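Cas13d (PDB 6IV9) probably acts as a CRISPR RNA-guided ribonuclease whose two HEPN domains govern crRNA maturation and target RNA cleavage. Local coordinates at residues Cys290-Lys295 with Ile747-Leu752; Arg820-Cys825 with Ile851-Met856; Arg858-Arg863 with Lys887-Ala892. The protein carries 2 engineered substitutions. One frame throughout, in Å; residues are numbered along the deposited sequence.

Contact 1 (Cys290-Lys295 with Ile747-Leu752); sequences CVFHDK and IAIHCL
H750 meets V291 by a hydrogen bond and F292 by packing, where the end of helix 267-291 runs up against the long helix 713-760. H293, one residue further on, fits the histidine of the R-X4-H signature of a HEPN nuclease, so the contact probably lies beside the first HEPN active site. H750 ND1 donates to V291 O at 2.8 Å with an N-H...O angle of 153°, approaching in the carbonyl plane on a lone pair, while the oxygen lies almost in the imidazole plane. Water 1 completes the grip: it donates to V291 O and to H750 O, each at 2.9 Å, giving the V291 carbonyl a second donor. A histidine suits the place because it can reach a carbonyl at a helix end, where the chain leaves helical geometry at F292 and such oxygens lack the amides of a next turn. Its ring is carried there by a first torsion of 160°, which turns CG roughly opposite the backbone N. V291 CB lies 4.0 Å from H750 ND1, alongside the bond. F292 crosses the H750 side chain at about a right angle, its CE1 3.9 Å from H750 CB, and touches I749 CG2 at 4.2 Å. A leucine in place of H750 would probably leave V291 O without its side-chain donor and loosen the hold on the helix end. Further out, F292 also packs on A184 and T188 of helix 168-197, and E753 OE1 accepts a hydrogen bond from H293 N.

Contact 2 (Arg820-Cys825 with Ile851-Met856); sequences RKYANC and IYHYVM. Engineered in segment 820-825: A823 (natural residue Arg).
Helix segments 820-825 and 851-856 pass at 123° between their N-to-C directions, their axes 12.2 Å apart, and come nearest at C825 and M856, whose CA atoms are 7.5 Å from each other. That wide spacing is filled by long side chains, M856 above all. A first torsion of 177° sends the methionine toward the other helix; the chain then bends at its second and third torsions, so that sulfur and methyl touch both Y822 and C825. Its SD sits 5.0 Å from the centroid of the Y822 ring and 83° off the ring normal, a Met-aromatic contact at the edge, while CG lies 3.8 Å from Y822 CE1. On C825 the fit is tighter, SD lying 3.4 Å from CB; a small cysteine leaves room for the bulky thioether. A flexible, polarisable methionine can bend to meet both a ring edge and a cysteine. At the far end of the tyrosine, Y822 OH lies at the edge of the H853 imidazole, 3.7 Å from CE1, yet its hydrogen bond goes to N894. H853 is held similarly, its NE2 bonded to Y745 OH, and Y852 CD2 stands 3.7 Å above one face of its ring. Y822 OH and H853 NE2 thus both have partners inside the protein, as buried groups need. A823, an engineered replacement of the natural arginine, faces away from helix 848-861. The contact itself is apolar helix-to-helix packing. The natural arginine fits the start of an R-X4-H signature, so this packing probably lies behind the second HEPN active site.

Contact 3 (Arg858-Arg863 with Lys887-Ala892); sequences RCITKR and KDFVKA
The hydroxyl of T861 is bound within its own helix, OG1 to the carbonyl oxygen of Q857 one turn back, and this leaves the methyl to deal with F889. OG1 takes the place between the backbone N and the carbonyl carbon (chi1 60°), which sets CG2 against the ring, 3.7 Å from F889 CE2. The methyl comes in at the ring edge, near its plane. I860, on the same turn, adds its CG2 branch at 4.1 Å from F889 CZ, from an oblique direction. Threonine suits this place because one branch satisfies a helix carbonyl while the other offers an apolar surface; isoleucine brings a second branched group to the same end of the ring. The backbones stay well apart, with the CA atoms of I860 and F889 separated by 10.5 Å, a distance the long phenylalanine side chain can span. With chi1 at -162° the ring extends away from its own backbone N, and only the outer carbons touch these two residues. Around them, Y875 stacks on F889, while Q857 of helix 848-861 packs against it too. F889 lies in the first turn of helix 887-893, whose hydrogen bonds begin loosely: K887 O receives weak ones from V890 N at 3.2 Å and from K891 N at 3.3 Å. On the other side of helix 848-861, R858 forms a salt bridge with D841. The arrangement is plain apolar packing, in which an aromatic ring of the short helix 887-893 lies against I860 and T861 of helix 848-861, consistent with the all-helical make-up of a HEPN domain.

How the contacts relate
All three contacts are made mainly by buried residues, with contact 1 nearest the centre of the chain and contact 3 farthest from it. The chemistry changes along that path. Contact 1, close to the bound RNA, relies on a direct hydrogen bond and a bridging water, whereas contacts 2 and 3 join their segments by apolar packing. Contacts 2 and 3 share helix 848-861, and their centres are only about 7 Å apart: I860 CD1 packs 3.3 Å from Y822 N, and V890 CG2 touches H853 CG at 3.8 Å. Helix 713-760 joins contact 1 to contact 2, since I749 CD1 packs 3.8 Å from CB of the engineered A823; contact 3 does not touch contact 1.

Contact 1 (Cys290-Lys295 with Ile747-Leu752)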
ATOM      1  N   CYS A 290      13.583  -9.727   9.508  1.00 25.44           N
ATOM      2  CA  CYS A 290      14.328  -9.809   8.238  1.00 27.94           C
ATOM      3  C   CYS A 290      14.536  -8.441   7.601  1.00 30.21           C
ATOM      4  O   CYS A 290      15.410  -8.346   6.789  1.00 30.94           O
ATOM      5  CB  CYS A 290      13.568 -10.659   7.242  1.00 26.85           C
ATOM      6  SG  CYS A 290      13.538 -12.400   7.713  1.00 31.59           S
ATOM      7  N   VAL A 291      13.698  -7.463   7.917  1.00 26.60           N
ATOM      8  CA  VAL A 291      13.835  -6.126   7.278  1.00 26.34           C
ATOM      9  C   VAL A 291      14.338  -5.072   8.265  1.00 29.17           C
ATOM     10  O   VAL A 291      14.547  -3.962   7.834  1.00 28.57           O
ATOM     11  CB  VAL A 291      12.516  -5.715   6.612  1.00 31.01           C
ATOM     12  CG1 VAL A 291      12.185  -6.618   5.448  1.00 30.85           C
ATOM     13  CG2 VAL A 291      11.387  -5.722   7.610  1.00 28.68           C
ATOM     14  N   PHE A 292      14.496  -5.432   9.532  1.00 25.11           N
ATOM     15  CA  PHE A 292      15.031  -4.516  10.567  1.00 28.77           C
ATOM     16  C   PHE A 292      16.119  -5.239  11.364  1.00 32.15           C
ATOM     17  O   PHE A 292      16.060  -6.428  11.494  1.00 31.62           O
ATOM     18  CB  PHE A 292      13.918  -3.976  11.456  1.00 29.70           C
ATOM     19  CG  PHE A 292      13.056  -2.963  10.761  1.00 28.94           C
ATOM     20  CD1 PHE A 292      13.547  -1.714  10.444  1.00 28.71           C
ATOM     21  CD2 PHE A 292      11.771  -3.275  10.394  1.00 30.50           C
ATOM     22  CE1 PHE A 292      12.756  -0.788   9.794  1.00 30.67           C
ATOM     23  CE2 PHE A 292      10.985  -2.354   9.737  1.00 27.51           C
ATOM     24  CZ  PHE A 292      11.480  -1.117   9.439  1.00 27.63           C
ATOM     25  N   HIS A 293      17.083  -4.499  11.882  1.00 29.80           N
ATOM     26  CA  HIS A 293      18.178  -5.153  12.634  1.00 31.06           C
ATOM     27  C   HIS A 293      17.856  -5.197  14.126  1.00 38.27           C
ATOM     28  O   HIS A 293      17.112  -4.359  14.611  1.00 36.01           O
ATOM     29  CB  HIS A 293      19.526  -4.512  12.296  1.00 36.87           C
ATOM     30  CG  HIS A 293      19.861  -4.627  10.852  1.00 35.48           C
ATOM     31  ND1 HIS A 293      19.007  -4.215   9.868  1.00 40.43           N
ATOM     32  CD2 HIS A 293      20.919  -5.158  10.222  1.00 45.30           C
ATOM     33  CE1 HIS A 293      19.538  -4.451   8.697  1.00 48.12           C
ATOM     34  NE2 HIS A 293      20.709  -5.029   8.888  1.00 44.20           N
ATOM     35  N   ASP A 294      18.452  -6.154  14.815  1.00 37.44           N
ATOM     36  CA  ASP A 294      18.276  -6.287  16.279  1.00 42.94           C
ATOM     37  C   ASP A 294      19.230  -5.325  16.992  1.00 44.46           C
ATOM     38  O   ASP A 294      19.931  -4.586  16.326  1.00 37.89           O
ATOM     39  CB  ASP A 294      18.469  -7.729  16.737  1.00 43.34           C
ATOM     40  CG  ASP A 294      19.859  -8.276  16.494  1.00 47.65           C
ATOM     41  OD1 ASP A 294      20.799  -7.490  16.373  1.00 43.35           O
ATOM     42  OD2 ASP A 294      19.972  -9.490  16.421  1.00 54.33           O
ATOM     43  N   LYS A 295      19.306  -5.440  18.320  1.00 51.69           N
ATOM     44  CA  LYS A 295      20.140  -4.561  19.177  1.00 62.45           C
ATOM     45  C   LYS A 295      21.609  -4.668  18.771  1.00 58.58           C
ATOM     46  O   LYS A 295      22.312  -3.673  18.858  1.00 55.89           O
ATOM     47  CB  LYS A 295      19.980  -4.974  20.642  1.00 71.14           C
ATOM     48  CG  LYS A 295      20.992  -4.382  21.618  1.00 84.98           C
ATOM     49  CD  LYS A 295      21.306  -5.289  22.803  1.00 88.80           C
ATOM     50  CE  LYS A 295      22.402  -4.772  23.713  1.00 84.21           C
ATOM     51  NZ  LYS A 295      21.977  -4.725  25.133  1.00 80.41           N
ATOM     52  N   ILE A 747      10.854   3.927   5.848  1.00 19.75           N
ATOM     53  CA  ILE A 747      11.704   3.490   4.703  1.00 21.71           C
ATOM     54  C   ILE A 747      13.120   4.027   4.940  1.00 20.95           C
ATOM     55  O   ILE A 747      14.062   3.304   4.742  1.00 20.32           O
ATOM     56  CB  ILE A 747      11.124   4.016   3.380  1.00 21.74           C
ATOM     57  CG1 ILE A 747       9.790   3.354   3.038  1.00 21.75           C
ATOM     58  CG2 ILE A 747      12.131   3.893   2.260  1.00 23.31           C
ATOM     59  CD1 ILE A 747       9.079   3.995   1.890  1.00 26.50           C
ATOM     60  N   ALA A 748      13.222   5.262   5.409  1.00 19.91           N
ATOM     61  CA  ALA A 748      14.553   5.855   5.631  1.00 22.20           C
ATOM     62  C   ALA A 748      15.338   5.034   6.667  1.00 20.62           C
ATOM     63  O   ALA A 748      16.507   4.781   6.440  1.00 21.87           O
ATOM     64  CB  ALA A 748      14.389   7.285   6.051  1.00 21.96           C
ATOM     65  N   ILE A 749      14.701   4.634   7.764  1.00 20.40           N
ATOM     66  CA  ILE A 749      15.381   3.824   8.817  1.00 22.23           C
ATOM     67  C   ILE A 749      15.773   2.457   8.252  1.00 26.02           C
ATOM     68  O   ILE A 749      16.885   2.026   8.461  1.00 23.69           O
ATOM     69  CB  ILE A 749      14.464   3.648  10.040  1.00 24.80           C
ATOM     70  CG1 ILE A 749      14.272   4.957  10.799  1.00 27.08           C
ATOM     71  CG2 ILE A 749      14.981   2.544  10.937  1.00 28.61           C
ATOM     72  CD1 ILE A 749      15.528   5.531  11.344  1.00 31.54           C
ATOM     73  N   HIS A 750      14.862   1.824   7.535  1.00 21.25           N
ATOM     74  CA  HIS A 750      15.151   0.492   6.960  1.00 20.80           C
ATOM     75  C   HIS A 750      16.372   0.587   6.038  1.00 21.80           C
ATOM     76  O   HIS A 750      17.238  -0.239   6.141  1.00 22.92           O
ATOM     77  CB  HIS A 750      13.934   0.028   6.162  1.00 19.88           C
ATOM     78  CG  HIS A 750      14.249  -1.038   5.178  1.00 21.28           C
ATOM     79  ND1 HIS A 750      14.366  -2.333   5.535  1.00 21.10           N
ATOM     80  CD2 HIS A 750      14.504  -0.992   3.863  1.00 22.00           C
ATOM     81  CE1 HIS A 750      14.662  -3.045   4.490  1.00 23.70           C
ATOM     82  NE2 HIS A 750      14.753  -2.255   3.462  1.00 22.39           N
ATOM     83  N   CYS A 751      16.406   1.597   5.181  1.00 22.61           N
ATOM     84  CA  CYS A 751      17.526   1.796   4.229  1.00 22.06           C
ATOM     85  C   CYS A 751      18.843   2.111   4.942  1.00 23.40           C
ATOM     86  O   CYS A 751      19.860   1.632   4.489  1.00 23.25           O
ATOM     87  CB  CYS A 751      17.171   2.875   3.235  1.00 21.68           C
ATOM     88  SG  CYS A 751      15.866   2.310   2.126  0.98 26.52           S
ATOM     89  N   LEU A 752      18.788   2.931   5.985  1.00 23.49           N
ATOM     90  CA  LEU A 752      20.012   3.279   6.742  1.00 22.70           C
ATOM     91  C   LEU A 752      20.590   2.010   7.371  1.00 24.59           C
ATOM     92  O   LEU A 752      21.761   1.799   7.243  1.00 25.62           O
ATOM     93  CB  LEU A 752      19.646   4.291   7.825  1.00 24.13           C
ATOM     94  CG  LEU A 752      20.739   4.585   8.846  1.00 26.22           C
ATOM     95  CD1 LEU A 752      21.984   5.121   8.182  1.00 28.97           C
ATOM     96  CD2 LEU A 752      20.252   5.549   9.905  1.00 27.19           C
TER
HETATM   97  O   HOH W   1      17.203  -2.973   7.148  1.00 30.52           O

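Contact 2 (Arg820-Cys825 with Ile851-Met856)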
ATOM      1  N   ARG A 820      18.580   8.759  18.007  1.00 29.85           N
ATOM      2  CA  ARG A 820      18.069   7.467  18.524  1.00 31.71           C
ATOM      3  C   ARG A 820      16.587   7.621  18.883  1.00 31.17           C
ATOM      4  O   ARG A 820      15.838   6.720  18.603  1.00 29.29           O
ATOM      5  CB  ARG A 820      18.882   6.973  19.721  1.00 35.13           C
ATOM      6  CG  ARG A 820      18.384   5.655  20.283  1.00 41.52           C
ATOM      7  CD  ARG A 820      19.437   4.802  20.958  1.00 48.55           C
ATOM      8  NE  ARG A 820      20.137   5.563  21.971  1.00 53.68           N
ATOM      9  CZ  ARG A 820      21.292   6.184  21.794  1.00 53.91           C
ATOM     10  NH1 ARG A 820      22.158   5.759  20.896  1.00 50.91           N
ATOM     11  NH2 ARG A 820      21.591   7.226  22.538  1.00 55.01           N
ATOM     12  N   LYS A 821      16.215   8.731  19.507  1.00 30.06           N
ATOM     13  CA  LYS A 821      14.800   8.964  19.877  1.00 32.58           C
ATOM     14  C   LYS A 821      13.947   9.050  18.613  1.00 27.25           C
ATOM     15  O   LYS A 821      12.865   8.518  18.609  1.00 28.95           O
ATOM     16  CB  LYS A 821      14.641  10.236  20.709  1.00 35.09           C
ATOM     17  CG  LYS A 821      15.263  10.157  22.091  1.00 52.70           C
ATOM     18  CD  LYS A 821      14.778  11.215  23.049  1.00 58.13           C
ATOM     19  CE  LYS A 821      15.266  11.000  24.464  1.00 65.47           C
ATOM     20  NZ  LYS A 821      14.649  11.965  25.400  1.00 69.74           N
ATOM     21  N   TYR A 822      14.462   9.722  17.596  1.00 28.64           N
ATOM     22  CA  TYR A 822      13.739   9.881  16.312  1.00 27.31           C
ATOM     23  C   TYR A 822      13.485   8.503  15.698  1.00 25.33           C
ATOM     24  O   TYR A 822      12.383   8.207  15.333  1.00 24.09           O
ATOM     25  CB  TYR A 822      14.647  10.670  15.379  1.00 27.33           C
ATOM     26  CG  TYR A 822      14.052  11.224  14.116  1.00 24.43           C
ATOM     27  CD1 TYR A 822      12.784  11.754  14.073  1.00 26.35           C
ATOM     28  CD2 TYR A 822      14.808  11.268  12.966  1.00 25.14           C
ATOM     29  CE1 TYR A 822      12.269  12.279  12.901  1.00 27.20           C
ATOM     30  CE2 TYR A 822      14.318  11.793  11.792  1.00 25.28           C
ATOM     31  CZ  TYR A 822      13.043  12.312  11.757  1.00 25.97           C
ATOM     32  OH  TYR A 822      12.573  12.834  10.602  1.00 25.77           O
ATOM     33  N   ALA A 823      14.509   7.664  15.667  1.00 27.96           N
ATOM     34  CA  ALA A 823      14.367   6.319  15.079  1.00 28.36           C
ATOM     35  C   ALA A 823      13.312   5.530  15.853  1.00 30.94           C
ATOM     36  O   ALA A 823      12.532   4.853  15.228  1.00 26.13           O
ATOM     37  CB  ALA A 823      15.693   5.615  15.093  1.00 30.96           C
ATOM     38  N   ASN A 824      13.329   5.622  17.175  1.00 27.02           N
ATOM     39  CA  ASN A 824      12.342   4.905  18.015  1.00 28.42           C
ATOM     40  C   ASN A 824      10.932   5.443  17.754  1.00 25.45           C
ATOM     41  O   ASN A 824      10.028   4.661  17.650  1.00 26.08           O
ATOM     42  CB  ASN A 824      12.727   4.987  19.490  1.00 31.68           C
ATOM     43  CG  ASN A 824      13.983   4.209  19.803  1.00 41.63           C
ATOM     44  OD1 ASN A 824      14.358   3.307  19.075  1.00 44.40           O
ATOM     45  ND2 ASN A 824      14.650   4.555  20.884  1.00 43.70           N
ATOM     46  N   CYS A 825      10.785   6.754  17.672  1.00 24.48           N
ATOM     47  CA  CYS A 825       9.461   7.364  17.439  1.00 24.47           C
ATOM     48  C   CYS A 825       8.937   6.935  16.067  1.00 24.48           C
ATOM     49  O   CYS A 825       7.773   6.698  15.948  1.00 24.63           O
ATOM     50  CB  CYS A 825       9.558   8.879  17.492  1.00 26.40           C
ATOM     51  SG  CYS A 825       9.802   9.538  19.160  0.83 30.32           S
ATOM     52  N   ILE A 851       2.371  19.083  10.456  1.00 23.10           N
ATOM     53  CA  ILE A 851       1.767  18.500  11.681  1.00 22.23           C
ATOM     54  C   ILE A 851       2.687  17.403  12.202  1.00 25.14           C
ATOM     55  O   ILE A 851       2.983  17.394  13.347  1.00 23.05           O
ATOM     56  CB  ILE A 851       0.380  17.920  11.386  1.00 22.21           C
ATOM     57  CG1 ILE A 851      -0.605  18.999  10.954  1.00 25.76           C
ATOM     58  CG2 ILE A 851      -0.124  17.124  12.568  1.00 24.80           C
ATOM     59  CD1 ILE A 851      -1.902  18.457  10.449  1.00 27.43           C
ATOM     60  N   TYR A 852       3.140  16.537  11.314  1.00 24.46           N
ATOM     61  CA  TYR A 852       3.955  15.384  11.744  1.00 22.63           C
ATOM     62  C   TYR A 852       5.239  15.858  12.421  1.00 21.28           C
ATOM     63  O   TYR A 852       5.561  15.384  13.471  1.00 22.66           O
ATOM     64  CB  TYR A 852       4.325  14.589  10.495  1.00 22.52           C
ATOM     65  CG  TYR A 852       5.228  13.416  10.740  1.00 20.78           C
ATOM     66  CD1 TYR A 852       4.715  12.170  11.034  1.00 22.82           C
ATOM     67  CD2 TYR A 852       6.593  13.539  10.656  1.00 20.85           C
ATOM     68  CE1 TYR A 852       5.535  11.085  11.261  1.00 21.12           C
ATOM     69  CE2 TYR A 852       7.428  12.467  10.882  1.00 22.34           C
ATOM     70  CZ  TYR A 852       6.901  11.235  11.189  1.00 21.00           C
ATOM     71  OH  TYR A 852       7.729  10.193  11.394  1.00 23.19           O
ATOM     72  N   HIS A 853       5.938  16.784  11.793  1.00 22.59           N
ATOM     73  CA  HIS A 853       7.213  17.288  12.358  1.00 24.02           C
ATOM     74  C   HIS A 853       6.985  18.045  13.676  1.00 25.03           C
ATOM     75  O   HIS A 853       7.803  17.923  14.559  1.00 25.07           O
ATOM     76  CB  HIS A 853       8.045  17.964  11.277  1.00 24.15           C
ATOM     77  CG  HIS A 853       8.649  16.959  10.363  1.00 25.44           C
ATOM     78  ND1 HIS A 853       9.580  16.065  10.781  1.00 24.49           N
ATOM     79  CD2 HIS A 853       8.405  16.665   9.078  1.00 25.66           C
ATOM     80  CE1 HIS A 853       9.907  15.291   9.789  1.00 23.73           C
ATOM     81  NE2 HIS A 853       9.199  15.626   8.750  1.00 22.59           N
ATOM     82  N   TYR A 854       5.914  18.817  13.776  1.00 25.12           N
ATOM     83  CA  TYR A 854       5.706  19.519  15.060  1.00 25.30           C
ATOM     84  C   TYR A 854       5.492  18.499  16.182  1.00 25.20           C
ATOM     85  O   TYR A 854       6.134  18.571  17.186  1.00 24.75           O
ATOM     86  CB  TYR A 854       4.532  20.491  14.982  1.00 24.98           C
ATOM     87  CG  TYR A 854       4.271  21.109  16.326  1.00 27.13           C
ATOM     88  CD1 TYR A 854       5.061  22.141  16.787  1.00 32.72           C
ATOM     89  CD2 TYR A 854       3.299  20.610  17.172  1.00 28.73           C
ATOM     90  CE1 TYR A 854       4.873  22.682  18.040  1.00 31.37           C
ATOM     91  CE2 TYR A 854       3.096  21.138  18.431  1.00 29.39           C
ATOM     92  CZ  TYR A 854       3.887  22.179  18.864  1.00 31.45           C
ATOM     93  OH  TYR A 854       3.709  22.702  20.096  1.00 33.11           O
ATOM     94  N   VAL A 855       4.615  17.535  15.965  1.00 23.20           N
ATOM     95  CA  VAL A 855       4.340  16.505  17.000  1.00 24.22           C
ATOM     96  C   VAL A 855       5.620  15.719  17.265  1.00 25.39           C
ATOM     97  O   VAL A 855       5.936  15.487  18.398  1.00 26.49           O
ATOM     98  CB  VAL A 855       3.185  15.580  16.575  1.00 25.11           C
ATOM     99  CG1 VAL A 855       2.979  14.447  17.553  1.00 27.33           C
ATOM    100  CG2 VAL A 855       1.900  16.346  16.347  1.00 27.23           C
ATOM    101  N   MET A 856       6.349  15.376  16.217  1.00 25.76           N
ATOM    102  CA  MET A 856       7.589  14.590  16.401  1.00 25.45           C
ATOM    103  C   MET A 856       8.580  15.385  17.252  1.00 24.26           C
ATOM    104  O   MET A 856       9.150  14.813  18.132  1.00 27.84           O
ATOM    105  CB  MET A 856       8.240  14.287  15.051  1.00 25.98           C
ATOM    106  CG  MET A 856       9.538  13.544  15.175  1.00 27.24           C
ATOM    107  SD  MET A 856       9.397  11.870  15.796  1.00 28.56           S
ATOM    108  CE  MET A 856       8.784  11.041  14.336  1.00 26.88           C
TER

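Contact 3 (Arg858-Arg863 with Lys887-Ala892)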
ATOM      1  N   ARG A 858       7.978  17.749  19.427  1.00 27.37           N
ATOM      2  CA  ARG A 858       7.491  17.804  20.824  1.00 28.47           C
ATOM      3  C   ARG A 858       7.807  16.482  21.524  1.00 33.72           C
ATOM      4  O   ARG A 858       8.190  16.512  22.659  1.00 30.75           O
ATOM      5  CB  ARG A 858       5.998  18.120  20.850  1.00 27.78           C
ATOM      6  CG  ARG A 858       5.675  19.551  20.462  1.00 27.73           C
ATOM      7  CD  ARG A 858       6.199  20.571  21.451  1.00 31.44           C
ATOM      8  NE  ARG A 858       5.802  20.256  22.803  1.00 31.87           N
ATOM      9  CZ  ARG A 858       4.675  20.646  23.360  1.00 33.73           C
ATOM     10  NH1 ARG A 858       3.806  21.368  22.685  1.00 33.96           N
ATOM     11  NH2 ARG A 858       4.407  20.305  24.596  1.00 38.04           N
ATOM     12  N   CYS A 859       7.610  15.358  20.841  1.00 28.19           N
ATOM     13  CA  CYS A 859       7.903  14.041  21.441  1.00 28.51           C
ATOM     14  C   CYS A 859       9.402  13.919  21.717  1.00 29.32           C
ATOM     15  O   CYS A 859       9.759  13.373  22.727  1.00 33.01           O
ATOM     16  CB  CYS A 859       7.504  12.906  20.511  1.00 30.21           C
ATOM     17  SG  CYS A 859       5.726  12.734  20.219  0.87 31.70           S
ATOM     18  N   ILE A 860      10.237  14.360  20.793  1.00 28.13           N
ATOM     19  CA  ILE A 860      11.715  14.239  20.966  1.00 31.87           C
ATOM     20  C   ILE A 860      12.206  15.094  22.137  1.00 34.72           C
ATOM     21  O   ILE A 860      13.070  14.640  22.850  1.00 32.28           O
ATOM     22  CB  ILE A 860      12.458  14.624  19.675  1.00 31.71           C
ATOM     23  CG1 ILE A 860      12.105  13.709  18.505  1.00 35.02           C
ATOM     24  CG2 ILE A 860      13.950  14.678  19.907  1.00 30.20           C
ATOM     25  CD1 ILE A 860      12.795  12.402  18.542  1.00 41.11           C
ATOM     26  N   THR A 861      11.673  16.302  22.274  1.00 31.71           N
ATOM     27  CA  THR A 861      12.154  17.251  23.303  1.00 32.18           C
ATOM     28  C   THR A 861      11.458  17.063  24.649  1.00 38.41           C
ATOM     29  O   THR A 861      11.840  17.736  25.566  1.00 44.71           O
ATOM     30  CB  THR A 861      12.005  18.684  22.811  1.00 31.61           C
ATOM     31  OG1 THR A 861      10.625  18.912  22.556  1.00 31.78           O
ATOM     32  CG2 THR A 861      12.832  18.955  21.580  1.00 33.98           C
ATOM     33  N   LYS A 862      10.469  16.197  24.744  1.00 36.92           N
ATOM     34  CA  LYS A 862       9.785  15.984  26.034  1.00 45.35           C
ATOM     35  C   LYS A 862      10.821  15.547  27.069  1.00 51.30           C
ATOM     36  O   LYS A 862      11.570  14.627  26.807  1.00 49.09           O
ATOM     37  CB  LYS A 862       8.702  14.928  25.867  1.00 45.62           C
ATOM     38  CG  LYS A 862       7.795  14.747  27.065  1.00 52.87           C
ATOM     39  CD  LYS A 862       7.132  13.413  27.072  1.00 55.22           C
ATOM     40  CE  LYS A 862       6.225  13.237  28.269  1.00 71.61           C
ATOM     41  NZ  LYS A 862       5.916  14.535  28.913  1.00 76.34           N
ATOM     42  N   ARG A 863      10.830  16.216  28.227  1.00 59.75           N
ATOM     43  CA  ARG A 863      11.779  15.886  29.324  1.00 72.48           C
ATOM     44  C   ARG A 863      11.153  14.807  30.215  1.00 72.45           C
ATOM     45  O   ARG A 863      10.179  15.121  30.928  1.00 88.38           O
ATOM     46  CB  ARG A 863      12.114  17.143  30.134  1.00 79.23           C
ATOM     47  CG  ARG A 863      13.596  17.485  30.166  1.00 81.84           C
ATOM     48  CD  ARG A 863      14.017  18.341  28.986  1.00 77.16           C
ATOM     49  NE  ARG A 863      13.358  19.639  28.980  1.00 83.52           N
ATOM     50  CZ  ARG A 863      13.841  20.731  29.564  1.00 89.26           C
ATOM     51  NH1 ARG A 863      14.761  20.625  30.508  1.00 89.87           N
ATOM     52  NH2 ARG A 863      13.400  21.923  29.205  1.00 74.22           N
ATOM     53  N   LYS A 887      12.497  24.103  10.981  1.00 29.43           N
ATOM     54  CA  LYS A 887      13.063  23.524   9.741  1.00 31.90           C
ATOM     55  C   LYS A 887      14.462  22.961   9.975  1.00 35.87           C
ATOM     56  O   LYS A 887      14.725  21.889   9.515  1.00 28.06           O
ATOM     57  CB  LYS A 887      13.009  24.551   8.616  1.00 33.42           C
ATOM     58  CG  LYS A 887      11.603  24.885   8.172  1.00 37.04           C
ATOM     59  CD  LYS A 887      11.514  25.704   6.928  1.00 41.97           C
ATOM     60  CE  LYS A 887      10.085  26.067   6.605  1.00 45.12           C
ATOM     61  NZ  LYS A 887       9.954  26.732   5.291  1.00 51.38           N
ATOM     62  N   ASP A 888      15.299  23.673  10.713  1.00 32.17           N
ATOM     63  CA  ASP A 888      16.678  23.212  10.997  1.00 33.16           C
ATOM     64  C   ASP A 888      16.668  21.924  11.813  1.00 26.81           C
ATOM     65  O   ASP A 888      17.621  21.198  11.723  1.00 29.95           O
ATOM     66  CB  ASP A 888      17.499  24.298  11.674  1.00 33.78           C
ATOM     67  CG  ASP A 888      18.032  25.315  10.696  1.00 42.57           C
ATOM     68  OD1 ASP A 888      17.688  25.235   9.515  1.00 44.50           O
ATOM     69  OD2 ASP A 888      18.777  26.173  11.137  1.00 50.49           O
ATOM     70  N   PHE A 889      15.691  21.772  12.692  1.00 27.20           N
ATOM     71  CA  PHE A 889      15.559  20.584  13.566  1.00 28.09           C
ATOM     72  C   PHE A 889      15.257  19.346  12.713  1.00 25.62           C
ATOM     73  O   PHE A 889      15.738  18.295  13.004  1.00 26.44           O
ATOM     74  CB  PHE A 889      14.539  20.889  14.659  1.00 27.47           C
ATOM     75  CG  PHE A 889      14.563  20.003  15.871  1.00 26.76           C
ATOM     76  CD1 PHE A 889      15.523  19.030  16.032  1.00 27.73           C
ATOM     77  CD2 PHE A 889      13.603  20.142  16.851  1.00 28.55           C
ATOM     78  CE1 PHE A 889      15.519  18.223  17.152  1.00 31.16           C
ATOM     79  CE2 PHE A 889      13.597  19.324  17.962  1.00 27.37           C
ATOM     80  CZ  PHE A 889      14.552  18.363  18.107  1.00 29.09           C
ATOM     81  N   VAL A 890      14.432  19.515  11.687  1.00 29.43           N
ATOM     82  CA  VAL A 890      14.109  18.387  10.770  1.00 27.21           C
ATOM     83  C   VAL A 890      15.406  17.956  10.084  1.00 25.25           C
ATOM     84  O   VAL A 890      15.686  16.799  10.061  1.00 26.64           O
ATOM     85  CB  VAL A 890      13.060  18.816   9.726  1.00 29.35           C
ATOM     86  CG1 VAL A 890      12.837  17.743   8.687  1.00 30.56           C
ATOM     87  CG2 VAL A 890      11.748  19.220  10.357  1.00 26.80           C
ATOM     88  N   LYS A 891      16.180  18.910   9.586  1.00 26.45           N
ATOM     89  CA  LYS A 891      17.445  18.588   8.882  1.00 29.18           C
ATOM     90  C   LYS A 891      18.422  17.883   9.824  1.00 28.56           C
ATOM     91  O   LYS A 891      19.055  16.960   9.401  1.00 27.96           O
ATOM     92  CB  LYS A 891      18.032  19.855   8.268  1.00 30.19           C
ATOM     93  CG  LYS A 891      17.079  20.596   7.354  1.00 35.99           C
ATOM     94  CD  LYS A 891      17.754  21.466   6.352  1.00 43.48           C
ATOM     95  CE  LYS A 891      18.324  22.730   6.946  1.00 55.58           C
ATOM     96  NZ  LYS A 891      19.217  23.440   6.001  1.00 54.38           N
ATOM     97  N   ALA A 892      18.532  18.348  11.061  1.00 29.27           N
ATOM     98  CA  ALA A 892      19.440  17.714  12.035  1.00 27.79           C
ATOM     99  C   ALA A 892      18.972  16.286  12.315  1.00 26.61           C
ATOM    100  O   ALA A 892      19.773  15.382  12.288  1.00 26.53           O
ATOM    101  CB  ALA A 892      19.430  18.530  13.293  1.00 31.16           C
TER